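Local coordinates for hypothetical protein Atu2144 (Agrobacterium tumefaciens, PDB 2ODF) that is of unknown function but belongs to the N-formylglutamate amidohydrolase family, so it is probably an amide-bond hydrolase related to zinc exopeptidases, at residues G61-A64 and V65-L69; C89-P92 and P93-S97; L126-P129 and F130-V134; E136-A139 and E140-A144. All coordinates share one frame; numbering follows the deposited sequence.

Overall arrangement
The four contacts follow one another along the chain, and each is local. Contact 1 forms the first turns of helix 62-73, which packs on strands 77-80 and 149-156 of the mixed seven-stranded sheet. Contact 2 lies in the loop between strands 77-80 and 102-103. Contacts 3 and 4 both lie on the long helix 116-143, with centres about 15 Å apart. Contacts 1 and 2 lie on opposite sides of the chain's centre, about 24 Å between their own centres. Contacts 2 and 3 touch: Tyr127 packs on Pro92 and Pro93, and His131 reaches Cys89. Both also meet the second subunit, so the loop and the middle of helix 116-143 take part in the dimer interface.

Contact 1. Residues G61-A64 and V65-L69; sequences GALA and VARLL
Leu63 turns CG anti to its backbone N (chi1 179°), and Arg67 turns CG anti to its carbonyl carbon (chi1 -69°), which brings the leucine branch under the guanidinium one helical turn later. This is an i to i+4 pair in the first turns of helix 62-73. The arginine chain runs extended from CG to NE. Leu63 CD2 lies over one face of the guanidinium, offset toward its rim, and comes within 3.6 Å of Arg67 NH1. Leu63 CG also faces the group, 3.9 Å from Arg67 CZ. The contact is therefore apolar carbon against a flat charged group. The polar end of Arg67 is held from outside by a salt bridge from NH2 to Glu19, while Leu77 and Tyr79 of strand 77-80 also touch its side chain.

Gly61 is the N-cap residue. Its phi of 91° suits a residue without a side chain, because a CB would press on the preceding carbonyl oxygen. Its own O accepts from Val65 N at 3.0 Å, and the bond is nearly straight. Three more bonds of the same kind cross between the two segments, the last from Leu68 N to Ala64 O at 3.2 Å. Ala66 and Leu69 meet Ile153 of strand 149-156, which places this side of the helix against the sheet. Val65 CG2, beside its backbone N, rests 3.4 Å from Gly61 O.

Contact 2. Residues C89-P92 and P93-S97; sequences CNRP and PESPS
The guanidinium of Arg91 is covered on one face by a serine carbon: Ser97 CB sits over its centre, 3.6 Å from Arg91 CZ. The chain of Arg91 bends at chi2 (-66°), which folds its end back along the residues that follow. Arg91 NE is also 3.6 Å from Ser97 CB. Ser95 OG lies obliquely to the guanidinium; its closest approach to the side chain is 4.0 Å, to Arg91 CD.

Between these partners the backbone reverses in a type I beta turn from Pro92 to Ser95. Ser95 N donates to Pro92 O at 2.9 Å. The donor stands well above the carbonyl plane, so the bond does not use a lone-pair direction. An ST turn follows directly, with Ser95 OG accepting from Ser97 N at 3.0 Å. This second bond probably keeps Ser97 turned back toward the arginine.

At the start of the turn, Pro92 CB meets Glu94 OE1 at 3.2 Å. The other carboxylate oxygen, Glu94 OE2, forms a salt bridge with Arg119 of the second subunit. Pro93 packs on Pro93 of that subunit, so the turn lies at the dimer interface. Within its own chain, Pro93 O accepts a hydrogen bond from Arg119 NH2.

Contact 3. Residues L126-P129 and F130-V134; sequences LYVP and FHDRV
From Leu126 to Val134 the backbone is helical, with Tyr127, Val128 and Pro129 giving their oxygens to His131, Asp132 and Arg133, while the bond from Phe130 N to Leu126 O is weak at 3.5 Å. This is a proline kink within helix 116-143: Pro129 has no N-H to bond to the turn before.

Tyr127 and His131 form an offset edge-to-face pair one turn apart. The histidine edge is turned toward the tyrosine face, with ring planes at 67° and centroids 4.9 Å apart. His131 CD2 leads, coming within 3.4 Å of Tyr127 CE1. Tyr127 reaches this position with CG anti to its backbone N (chi1 172°). The polar atoms of the pair are used by other partners. Tyr127 OH bonds to His208, while His131 NE2 bonds to Cys89 O and ND1 to His213. These bonds fix the rotation of the imidazole. Phe130 CD2 lies over the centre of one imidazole face, and the phenyl ring of Phe130 also packs on Val78 of strand 77-80.

On the side facing the second subunit, Val128 and Asp132 point out from the helix together. Asp132 OD1 bonds to Ser124 of that subunit, and Phe120 there meets the Tyr127 ring. Within the helix, Asp132 OD2 lies 3.3 Å from Val128 CG1.

Contact 4. Residues E136-A139 and E140-A144; sequences EIIA and ERQAA
Arg141 climbs back over the preceding turn and lays its guanidinium across Ile137. Its CB sits between two carbonyls, 3.6 Å from both Ile137 O and Ile138 O. CG is beside the backbone N (chi1 -67°) and lies closer to Ile137 O, at 3.3 Å. The chain bends at chi2 (-64°): CD swings away from Ile137, and NE and CZ then come back over it. At CZ the flat group comes over Ile137 CG2, which is centred beneath one face at 4.3 Å. This is a loose apolar contact. The tip is held by partners outside these residues: NH2 donates to Thr76 OG1 and makes a weak bond to Ala21 O. The side chain of Arg141 also touches Arg146 and Val148.

The pair belongs to the last turns of helix 116-143. Four successive i to i+4 backbone bonds hold it, from Glu140 N to Glu136 O through Ala143 N to Ala139 O. The straightest joins the same two residues, Arg141 N to Ile137 O at 2.9 Å (173°). Ala144 is the first residue to leave helical backbone angles.

Ile137 and Ile138 both pack on Leu28 of strand 27-31, so this part of the helix rests on the sheet. Gln142 stands alongside Ile138. On the exposed side, Glu136 and Glu140 carry like charges, with their OE2 atoms 6.2 Å apart.

Contact 1. Residues G61-A64 and V65-L69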
loop_
_atom_site.group_PDB
_atom_site.type_symbol
_atom_site.label_atom_id
_atom_site.label_comp_id
_atom_site.label_asym_id
_atom_site.label_seq_id
_atom_site.Cartn_x
_atom_site.Cartn_y
_atom_site.Cartn_z
ATOM N N GLY A 61 4.152 9.573 25.424
ATOM C CA GLY A 61 3.602 8.803 26.529
ATOM C C GLY A 61 2.940 7.502 26.105
ATOM O O GLY A 61 2.810 6.614 26.911
ATOM N N ALA A 62 2.484 7.418 24.853
ATOM C CA ALA A 62 1.608 6.320 24.432
ATOM C C ALA A 62 2.300 4.945 24.440
ATOM O O ALA A 62 1.730 3.971 24.927
ATOM C CB ALA A 62 0.984 6.630 23.052
ATOM N N LEU A 63 3.506 4.851 23.887
ATOM C CA LEU A 63 4.261 3.599 23.893
ATOM C C LEU A 63 4.624 3.214 25.343
ATOM O O LEU A 63 4.615 2.041 25.703
ATOM C CB LEU A 63 5.530 3.729 23.039
ATOM C CG LEU A 63 6.444 2.545 22.943
ATOM C CD1 LEU A 63 5.630 1.365 22.426
ATOM C CD2 LEU A 63 7.712 2.871 22.057
ATOM N N ALA A 64 4.895 4.221 26.171
ATOM C CA ALA A 64 5.334 3.988 27.539
ATOM C C ALA A 64 4.196 3.357 28.314
ATOM O O ALA A 64 4.402 2.372 29.030
ATOM C CB ALA A 64 5.757 5.317 28.195
ATOM N N VAL A 65 2.999 3.943 28.155
ATOM C CA VAL A 65 1.769 3.412 28.732
ATOM C C VAL A 65 1.456 2.033 28.171
ATOM O O VAL A 65 1.122 1.135 28.917
ATOM C CB VAL A 65 0.577 4.361 28.524
ATOM C CG1 VAL A 65 -0.743 3.653 28.837
ATOM C CG2 VAL A 65 0.753 5.627 29.379
ATOM N N ALA A 66 1.578 1.871 26.851
ATOM C CA ALA A 66 1.366 0.563 26.198
ATOM C C ALA A 66 2.277 -0.551 26.731
ATOM O O ALA A 66 1.839 -1.688 26.898
ATOM C CB ALA A 66 1.506 0.697 24.693
ATOM N N ARG A 67 3.526 -0.222 26.957
ATOM C CA ARG A 67 4.447 -1.151 27.567
ATOM C C ARG A 67 4.006 -1.594 28.962
ATOM O O ARG A 67 4.041 -2.737 29.264
ATOM C CB ARG A 67 5.864 -0.606 27.550
ATOM C CG ARG A 67 6.482 -0.539 26.189
ATOM C CD ARG A 67 7.850 -0.013 26.205
ATOM N NE ARG A 67 8.508 -0.422 25.001
ATOM C CZ ARG A 67 9.362 0.312 24.335
ATOM N NH1 ARG A 67 9.678 1.500 24.755
ATOM N NH2 ARG A 67 9.906 -0.164 23.252
ATOM N N LEU A 68 3.564 -0.628 29.745
ATOM C CA LEU A 68 3.118 -0.915 31.109
ATOM C C LEU A 68 1.885 -1.788 31.071
ATOM O O LEU A 68 1.790 -2.747 31.832
ATOM C CB LEU A 68 2.867 0.363 31.887
ATOM C CG LEU A 68 4.111 1.189 32.168
ATOM C CD1 LEU A 68 3.687 2.430 32.911
ATOM C CD2 LEU A 68 5.165 0.412 32.951
ATOM N N LEU A 69 0.949 -1.480 30.179
ATOM C CA LEU A 69 -0.213 -2.349 29.937
ATOM C C LEU A 69 0.125 -3.754 29.418
ATOM O O LEU A 69 -0.575 -4.708 29.705
ATOM C CB LEU A 69 -1.211 -1.650 28.984
ATOM C CG LEU A 69 -1.903 -0.394 29.519
ATOM C CD1 LEU A 69 -2.743 0.271 28.450
ATOM C CD2 LEU A 69 -2.782 -0.760 30.732
#

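Contact 2. Residues C89-P92 and P93-S97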
loop_
_atom_site.group_PDB
_atom_site.type_symbol
_atom_site.label_atom_id
_atom_site.label_comp_id
_atom_site.label_asym_id
_atom_site.label_seq_id
_atom_site.Cartn_x
_atom_site.Cartn_y
_atom_site.Cartn_z
ATOM N N CYS A 89 0.262 5.309 10.213
ATOM C CA CYS A 89 -0.239 3.946 10.027
ATOM C C CYS A 89 -1.700 3.772 10.442
ATOM O O CYS A 89 -2.294 2.732 10.162
ATOM C CB CYS A 89 0.655 2.961 10.736
ATOM S SG CYS A 89 2.177 2.692 9.870
ATOM N N ASN A 90 -2.283 4.778 11.087
ATOM C CA ASN A 90 -3.714 4.767 11.370
ATOM C C ASN A 90 -4.502 5.459 10.252
ATOM O O ASN A 90 -5.593 5.927 10.489
ATOM C CB ASN A 90 -4.023 5.461 12.719
ATOM C CG ASN A 90 -5.422 5.116 13.260
ATOM O OD1 ASN A 90 -5.990 4.082 12.931
ATOM N ND2 ASN A 90 -5.949 5.969 14.119
ATOM N N ARG A 91 -3.936 5.526 9.045
ATOM C CA ARG A 91 -4.606 6.099 7.869
ATOM C C ARG A 91 -4.332 5.246 6.619
ATOM O O ARG A 91 -3.215 4.772 6.448
ATOM C CB ARG A 91 -4.087 7.491 7.585
ATOM C CG ARG A 91 -4.398 8.505 8.674
ATOM C CD ARG A 91 -5.872 8.820 8.833
ATOM N NE ARG A 91 -5.968 9.873 9.831
ATOM C CZ ARG A 91 -6.894 10.821 9.900
ATOM N NH1 ARG A 91 -7.884 10.930 9.023
ATOM N NH2 ARG A 91 -6.795 11.709 10.887
ATOM N N PRO A 92 -5.340 5.053 5.753
ATOM C CA PRO A 92 -5.085 4.371 4.497
ATOM C C PRO A 92 -4.349 5.301 3.514
ATOM O O PRO A 92 -4.401 6.538 3.673
ATOM C CB PRO A 92 -6.502 4.026 4.008
ATOM C CG PRO A 92 -7.354 5.079 4.584
ATOM C CD PRO A 92 -6.758 5.413 5.894
ATOM N N PRO A 93 -3.635 4.728 2.530
ATOM C CA PRO A 93 -2.831 5.545 1.657
ATOM C C PRO A 93 -3.614 6.523 0.778
ATOM O O PRO A 93 -3.017 7.476 0.300
ATOM C CB PRO A 93 -2.044 4.523 0.821
ATOM C CG PRO A 93 -2.698 3.271 0.966
ATOM C CD PRO A 93 -3.474 3.292 2.250
ATOM N N GLU A 94 -4.921 6.301 0.622
ATOM C CA GLU A 94 -5.843 7.207 -0.075
ATOM C C GLU A 94 -6.118 8.489 0.730
ATOM O O GLU A 94 -6.476 9.517 0.157
ATOM C CB GLU A 94 -7.168 6.476 -0.459
ATOM C CG GLU A 94 -7.600 5.152 0.385
ATOM C CD GLU A 94 -6.761 3.862 0.129
ATOM O OE1 GLU A 94 -5.797 3.720 0.868
ATOM O OE2 GLU A 94 -7.025 2.953 -0.743
ATOM N N SER A 95 -5.948 8.449 2.054
ATOM C CA SER A 95 -6.227 9.623 2.889
ATOM C C SER A 95 -5.127 10.679 2.799
ATOM O O SER A 95 -3.949 10.338 2.836
ATOM C CB SER A 95 -6.352 9.200 4.361
ATOM O OG SER A 95 -6.398 10.342 5.209
ATOM N N PRO A 96 -5.503 11.975 2.728
ATOM C CA PRO A 96 -4.485 13.025 2.791
ATOM C C PRO A 96 -3.697 13.054 4.085
ATOM O O PRO A 96 -2.601 13.616 4.130
ATOM C CB PRO A 96 -5.302 14.319 2.662
ATOM C CG PRO A 96 -6.527 13.940 2.023
ATOM C CD PRO A 96 -6.842 12.546 2.502
ATOM N N SER A 97 -4.243 12.476 5.152
ATOM C CA SER A 97 -3.546 12.469 6.435
ATOM C C SER A 97 -2.512 11.354 6.508
ATOM O O SER A 97 -1.747 11.328 7.439
ATOM C CB SER A 97 -4.529 12.342 7.609
ATOM O OG SER A 97 -5.214 13.568 7.758
#

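Contact 3. Residues L126-P129 and F130-V134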
loop_
_atom_site.group_PDB
_atom_site.type_symbol
_atom_site.label_atom_id
_atom_site.label_comp_id
_atom_site.label_asym_id
_atom_site.label_seq_id
_atom_site.Cartn_x
_atom_site.Cartn_y
_atom_site.Cartn_z
ATOM N N LEU A 126 6.522 1.026 5.580
ATOM C CA LEU A 126 5.964 1.348 6.885
ATOM C C LEU A 126 4.567 0.824 7.101
ATOM O O LEU A 126 4.341 0.192 8.103
ATOM C CB LEU A 126 5.977 2.848 7.137
ATOM C CG LEU A 126 7.378 3.473 7.266
ATOM C CD1 LEU A 126 7.224 4.990 7.311
ATOM C CD2 LEU A 126 8.204 2.921 8.481
ATOM N N TYR A 127 3.643 1.064 6.161
ATOM C CA TYR A 127 2.226 0.825 6.402
ATOM C C TYR A 127 1.860 -0.639 6.244
ATOM O O TYR A 127 1.249 -1.237 7.148
ATOM C CB TYR A 127 1.398 1.730 5.464
ATOM C CG TYR A 127 -0.086 1.492 5.431
ATOM C CD1 TYR A 127 -0.918 1.893 6.475
ATOM C CD2 TYR A 127 -0.680 0.906 4.310
ATOM C CE1 TYR A 127 -2.314 1.701 6.394
ATOM C CE2 TYR A 127 -2.035 0.740 4.226
ATOM C CZ TYR A 127 -2.850 1.114 5.252
ATOM O OH TYR A 127 -4.204 0.883 5.106
ATOM N N VAL A 128 2.275 -1.241 5.130
ATOM C CA VAL A 128 1.892 -2.624 4.860
ATOM C C VAL A 128 2.558 -3.595 5.860
ATOM O O VAL A 128 1.881 -4.476 6.374
ATOM C CB VAL A 128 2.009 -3.013 3.337
ATOM C CG1 VAL A 128 1.758 -4.528 3.138
ATOM C CG2 VAL A 128 0.983 -2.194 2.488
ATOM N N PRO A 129 3.871 -3.468 6.136
ATOM C CA PRO A 129 4.483 -4.348 7.132
ATOM C C PRO A 129 3.815 -4.275 8.503
ATOM O O PRO A 129 3.558 -5.322 9.096
ATOM C CB PRO A 129 5.970 -3.872 7.186
ATOM C CG PRO A 129 6.194 -3.304 5.831
ATOM C CD PRO A 129 4.897 -2.628 5.474
ATOM N N PHE A 130 3.448 -3.078 8.948
ATOM C CA PHE A 130 2.812 -2.884 10.227
ATOM C C PHE A 130 1.476 -3.651 10.306
ATOM O O PHE A 130 1.290 -4.492 11.192
ATOM C CB PHE A 130 2.646 -1.387 10.531
ATOM C CG PHE A 130 1.994 -1.112 11.851
ATOM C CD1 PHE A 130 2.715 -1.243 13.036
ATOM C CD2 PHE A 130 0.656 -0.743 11.917
ATOM C CE1 PHE A 130 2.082 -1.025 14.257
ATOM C CE2 PHE A 130 0.032 -0.539 13.134
ATOM C CZ PHE A 130 0.743 -0.685 14.296
ATOM N N HIS A 131 0.587 -3.384 9.379
ATOM C CA HIS A 131 -0.679 -4.021 9.355
ATOM C C HIS A 131 -0.614 -5.501 9.066
ATOM O O HIS A 131 -1.389 -6.232 9.564
ATOM C CB HIS A 131 -1.659 -3.247 8.514
ATOM C CG HIS A 131 -2.004 -1.916 9.092
ATOM N ND1 HIS A 131 -2.768 -1.778 10.214
ATOM C CD2 HIS A 131 -1.616 -0.676 8.747
ATOM C CE1 HIS A 131 -2.856 -0.505 10.521
ATOM N NE2 HIS A 131 -2.176 0.183 9.638
ATOM N N ASP A 132 0.331 -5.919 8.254
ATOM C CA ASP A 132 0.495 -7.315 7.945
ATOM C C ASP A 132 0.870 -8.098 9.228
ATOM O O ASP A 132 0.476 -9.181 9.412
ATOM C CB ASP A 132 1.537 -7.526 6.851
ATOM C CG ASP A 132 0.983 -7.351 5.426
ATOM O OD1 ASP A 132 -0.194 -7.111 5.235
ATOM O OD2 ASP A 132 1.755 -7.481 4.518
ATOM N N ARG A 133 1.688 -7.508 10.054
ATOM C CA ARG A 133 2.140 -8.185 11.236
ATOM C C ARG A 133 0.997 -8.302 12.229
ATOM O O ARG A 133 0.829 -9.286 12.818
ATOM C CB ARG A 133 3.284 -7.439 11.875
ATOM C CG ARG A 133 3.888 -8.146 13.016
ATOM C CD ARG A 133 4.575 -9.383 12.588
ATOM N NE ARG A 133 5.430 -9.861 13.636
ATOM C CZ ARG A 133 6.648 -9.406 13.864
ATOM N NH1 ARG A 133 7.155 -8.480 13.102
ATOM N NH2 ARG A 133 7.365 -9.894 14.844
ATOM N N VAL A 134 0.221 -7.250 12.384
ATOM C CA VAL A 134 -0.937 -7.277 13.240
ATOM C C VAL A 134 -1.870 -8.372 12.747
ATOM O O VAL A 134 -2.272 -9.209 13.465
ATOM C CB VAL A 134 -1.613 -5.931 13.258
ATOM C CG1 VAL A 134 -2.899 -5.991 13.962
ATOM C CG2 VAL A 134 -0.687 -4.863 13.810
#

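Contact 4. Residues E136-A139 and E140-A144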
loop_
_atom_site.group_PDB
_atom_site.type_symbol
_atom_site.label_atom_id
_atom_site.label_comp_id
_atom_site.label_asym_id
_atom_site.label_seq_id
_atom_site.Cartn_x
_atom_site.Cartn_y
_atom_site.Cartn_z
ATOM N N GLU A 136 -1.156 -11.002 10.960
ATOM C CA GLU A 136 -0.533 -12.327 11.095
ATOM C C GLU A 136 -0.708 -12.873 12.524
ATOM O O GLU A 136 -1.054 -14.046 12.717
ATOM C CB GLU A 136 0.939 -12.260 10.682
ATOM C CG GLU A 136 1.668 -13.603 10.723
ATOM C CD GLU A 136 3.123 -13.482 10.249
ATOM O OE1 GLU A 136 3.544 -12.331 9.886
ATOM O OE2 GLU A 136 3.810 -14.541 10.190
ATOM N N ILE A 137 -0.519 -11.991 13.504
ATOM C CA ILE A 137 -0.676 -12.322 14.911
ATOM C C ILE A 137 -2.136 -12.682 15.215
ATOM O O ILE A 137 -2.424 -13.687 15.881
ATOM C CB ILE A 137 -0.178 -11.158 15.808
ATOM C CG1 ILE A 137 1.369 -11.076 15.734
ATOM C CG2 ILE A 137 -0.631 -11.379 17.262
ATOM C CD1 ILE A 137 2.005 -9.825 16.289
ATOM N N ILE A 138 -3.060 -11.859 14.756
ATOM C CA ILE A 138 -4.485 -12.158 14.939
ATOM C C ILE A 138 -4.889 -13.503 14.299
ATOM O O ILE A 138 -5.588 -14.305 14.947
ATOM C CB ILE A 138 -5.367 -11.031 14.462
ATOM C CG1 ILE A 138 -5.187 -9.810 15.362
ATOM C CG2 ILE A 138 -6.883 -11.483 14.416
ATOM C CD1 ILE A 138 -5.903 -8.544 14.843
ATOM N N ALA A 139 -4.445 -13.764 13.063
ATOM C CA ALA A 139 -4.745 -15.030 12.400
ATOM C C ALA A 139 -4.209 -16.205 13.233
ATOM O O ALA A 139 -4.875 -17.209 13.423
ATOM C CB ALA A 139 -4.148 -15.055 11.004
ATOM N N GLU A 140 -3.001 -16.058 13.744
ATOM C CA GLU A 140 -2.374 -17.101 14.507
ATOM C C GLU A 140 -3.177 -17.366 15.802
ATOM O O GLU A 140 -3.507 -18.523 16.128
ATOM C CB GLU A 140 -0.936 -16.700 14.798
ATOM C CG GLU A 140 -0.100 -17.796 15.325
ATOM C CD GLU A 140 1.341 -17.374 15.509
ATOM O OE1 GLU A 140 1.592 -16.335 16.200
ATOM O OE2 GLU A 140 2.215 -18.093 14.955
ATOM N N ARG A 141 -3.511 -16.301 16.523
ATOM C CA ARG A 141 -4.356 -16.433 17.731
ATOM C C ARG A 141 -5.675 -17.168 17.409
ATOM O O ARG A 141 -6.126 -18.073 18.138
ATOM C CB ARG A 141 -4.636 -15.051 18.332
ATOM C CG ARG A 141 -3.434 -14.314 18.934
ATOM C CD ARG A 141 -2.819 -14.993 20.132
ATOM N NE ARG A 141 -1.449 -14.511 20.392
ATOM C CZ ARG A 141 -1.146 -13.379 21.017
ATOM N NH1 ARG A 141 -2.097 -12.579 21.460
ATOM N NH2 ARG A 141 0.122 -13.033 21.200
ATOM N N GLN A 142 -6.299 -16.803 16.302
ATOM C CA GLN A 142 -7.586 -17.391 15.972
ATOM C C GLN A 142 -7.447 -18.877 15.653
ATOM O O GLN A 142 -8.339 -19.679 15.985
ATOM C CB GLN A 142 -8.274 -16.626 14.847
ATOM C CG GLN A 142 -8.470 -15.149 15.216
ATOM C CD GLN A 142 -9.752 -14.527 14.735
ATOM O OE1 GLN A 142 -9.740 -13.738 13.794
ATOM N NE2 GLN A 142 -10.868 -14.838 15.411
ATOM N N ALA A 143 -6.314 -19.236 15.050
ATOM C CA ALA A 143 -6.005 -20.627 14.735
ATOM C C ALA A 143 -5.812 -21.504 15.997
ATOM O O ALA A 143 -6.022 -22.714 15.951
ATOM C CB ALA A 143 -4.752 -20.686 13.830
ATOM N N ALA A 144 -5.400 -20.889 17.104
ATOM C CA ALA A 144 -5.241 -21.564 18.374
ATOM C C ALA A 144 -6.514 -21.473 19.215
ATOM O O ALA A 144 -6.515 -21.873 20.387
ATOM C CB ALA A 144 -4.050 -20.962 19.154
#